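Local structure of UDP-N-acetylmuramate--L-alanine ligase (Thermotoga maritima, 1J6U) at residues P97-N100 and R101-F105. The protein catalyses the ATP-dependent joining of L-alanine to UDP-N-acetylmuramate, a cytoplasmic step of peptidoglycan biosynthesis in cell wall formation. Numbering follows the deposited sequence.
Sequences PIEN and RLHYF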
loop_
_atom_site.group_PDB
_atom_site.type_symbol
_atom_site.label_atom_id
_atom_site.label_comp_id
_atom_site.label_asym_id
_atom_site.label_seq_id
_atom_site.Cartn_x
_atom_site.Cartn_y
_atom_site.Cartn_z
ATOM N N PRO A 97 4.239 26.173 -16.235
ATOM C CA PRO A 97 5.037 25.632 -15.122
ATOM C C PRO A 97 4.698 24.151 -14.898
ATOM O O PRO A 97 3.528 23.732 -14.939
ATOM C CB PRO A 97 4.632 26.511 -13.951
ATOM C CG PRO A 97 3.162 26.869 -14.304
ATOM C CD PRO A 97 3.283 27.196 -15.780
ATOM N N ILE A 98 5.739 23.365 -14.694
ATOM C CA ILE A 98 5.595 21.935 -14.519
ATOM C C ILE A 98 6.171 21.572 -13.185
ATOM O O ILE A 98 7.276 21.999 -12.841
ATOM C CB ILE A 98 6.380 21.158 -15.582
ATOM C CG1 ILE A 98 5.714 21.327 -16.939
ATOM C CG2 ILE A 98 6.440 19.677 -15.225
ATOM C CD1 ILE A 98 6.686 21.072 -18.058
ATOM N N GLU A 99 5.416 20.786 -12.430
ATOM C CA GLU A 99 5.891 20.376 -11.140
ATOM C C GLU A 99 5.835 18.883 -10.946
ATOM O O GLU A 99 5.054 18.184 -11.613
ATOM C CB GLU A 99 5.113 21.085 -10.067
ATOM C CG GLU A 99 6.039 21.530 -9.000
ATOM C CD GLU A 99 5.545 22.772 -8.358
ATOM O OE1 GLU A 99 5.117 23.672 -9.125
ATOM O OE2 GLU A 99 5.592 22.836 -7.103
ATOM N N ASN A 100 6.710 18.403 -10.063
ATOM C CA ASN A 100 6.799 16.984 -9.719
ATOM C C ASN A 100 5.896 16.651 -8.542
ATOM O O ASN A 100 5.796 17.424 -7.588
ATOM C CB ASN A 100 8.247 16.619 -9.418
ATOM C CG ASN A 100 9.119 16.677 -10.682
ATOM O OD1 ASN A 100 8.838 15.988 -11.670
ATOM N ND2 ASN A 100 10.156 17.510 -10.664
ATOM N N ARG A 101 5.220 15.511 -8.645
ATOM C CA ARG A 101 4.293 15.011 -7.636
ATOM C C ARG A 101 4.702 15.280 -6.175
ATOM O O ARG A 101 4.035 16.041 -5.474
ATOM C CB ARG A 101 4.098 13.507 -7.855
ATOM C CG ARG A 101 2.949 12.858 -7.058
ATOM C CD ARG A 101 2.875 11.334 -7.332
ATOM N NE ARG A 101 4.192 10.700 -7.164
ATOM C CZ ARG A 101 4.557 9.532 -7.711
ATOM N NH1 ARG A 101 5.784 9.029 -7.508
ATOM N NH2 ARG A 101 3.698 8.856 -8.471
ATOM N N LEU A 102 5.818 14.698 -5.738
ATOM C CA LEU A 102 6.240 14.820 -4.344
ATOM C C LEU A 102 6.435 16.237 -3.939
ATOM O O LEU A 102 5.917 16.683 -2.910
ATOM C CB LEU A 102 7.535 14.068 -4.071
ATOM C CG LEU A 102 7.522 13.076 -2.918
ATOM C CD1 LEU A 102 8.927 12.994 -2.377
ATOM C CD2 LEU A 102 6.519 13.496 -1.829
ATOM N N HIS A 103 7.202 16.937 -4.757
ATOM C CA HIS A 103 7.492 18.334 -4.513
ATOM C C HIS A 103 6.202 19.149 -4.407
ATOM O O HIS A 103 6.077 20.002 -3.543
ATOM C CB HIS A 103 8.359 18.886 -5.644
ATOM C CG HIS A 103 8.749 20.306 -5.437
ATOM N ND1 HIS A 103 9.881 20.667 -4.737
ATOM C CD2 HIS A 103 8.104 21.459 -5.736
ATOM C CE1 HIS A 103 9.914 21.982 -4.610
ATOM N NE2 HIS A 103 8.848 22.485 -5.206
ATOM N N TYR A 104 5.245 18.892 -5.291
ATOM C CA TYR A 104 3.982 19.623 -5.271
ATOM C C TYR A 104 3.193 19.264 -4.005
ATOM O O TYR A 104 2.527 20.103 -3.385
ATOM C CB TYR A 104 3.155 19.264 -6.488
ATOM C CG TYR A 104 1.850 20.007 -6.550
ATOM C CD1 TYR A 104 1.814 21.374 -6.851
ATOM C CD2 TYR A 104 0.637 19.340 -6.335
ATOM C CE1 TYR A 104 0.596 22.059 -6.952
ATOM C CE2 TYR A 104 -0.576 20.015 -6.423
ATOM C CZ TYR A 104 -0.588 21.368 -6.737
ATOM O OH TYR A 104 -1.788 22.008 -6.852
ATOM N N PHE A 105 3.264 17.990 -3.649
ATOM C CA PHE A 105 2.609 17.508 -2.461
ATOM C C PHE A 105 3.184 18.262 -1.243
ATOM O O PHE A 105 2.439 18.766 -0.387
ATOM C CB PHE A 105 2.856 16.009 -2.317
ATOM C CG PHE A 105 2.171 15.422 -1.148
ATOM C CD1 PHE A 105 0.792 15.560 -1.004
ATOM C CD2 PHE A 105 2.896 14.762 -0.166
ATOM C CE1 PHE A 105 0.132 15.045 0.108
ATOM C CE2 PHE A 105 2.252 14.243 0.951
ATOM C CZ PHE A 105 0.863 14.387 1.083
#
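One backbone hydrogen bond closes the first helical turn: Y104 N donates to N100 O over 2.8 Å, with an N-H...O angle of 159°. N100 thus stands at the N-cap position, and the chain turns by 91° between the axes of strand 98-100 and helix 101-105. Its side chain does not cap the helix; OD1 instead accepts a hydrogen bond from K77 NZ. A second bond, from F105 N to R101 O (2.8 Å), continues the helix.

Side chains meet without a hydrogen bond. E99 OE2 lies in the plane of the H103 imidazole, 3.2 Å from CD2 at its edge, and 3.8 Å from H103 NE2. This edge position, with the carboxylate tilted 57° from the ring, rules out a stack. The H103 side chain leaves the helix with CG opposite the backbone N, which helps bring CD2 up to the carboxylate. E99 OE2 also lies 4.1 Å from CD1 at the edge of the Y104 ring, and close to D107 OD2, a like-charged neighbour that might raise the carboxylate's proton affinity. Replacing E99 by an alanine would probably cost the CD2 edge of H103 its neighbour on the strand side, though the ring also meets F176.

Strand 98-100 is an outermost strand of the N-terminal domain's parallel sheet, whose 3-2-1-4-5 order is consistent with a Rossmann-like fold; E99 bonds it to V75 and K77 of strand 74-77. Helix 101-112 sets Y104 against that strand and V28 of helix 23-34, while F105 meets F146 and Y168 edge-to-face, on strands 144-146 and 166-170 of the middle-domain sheet.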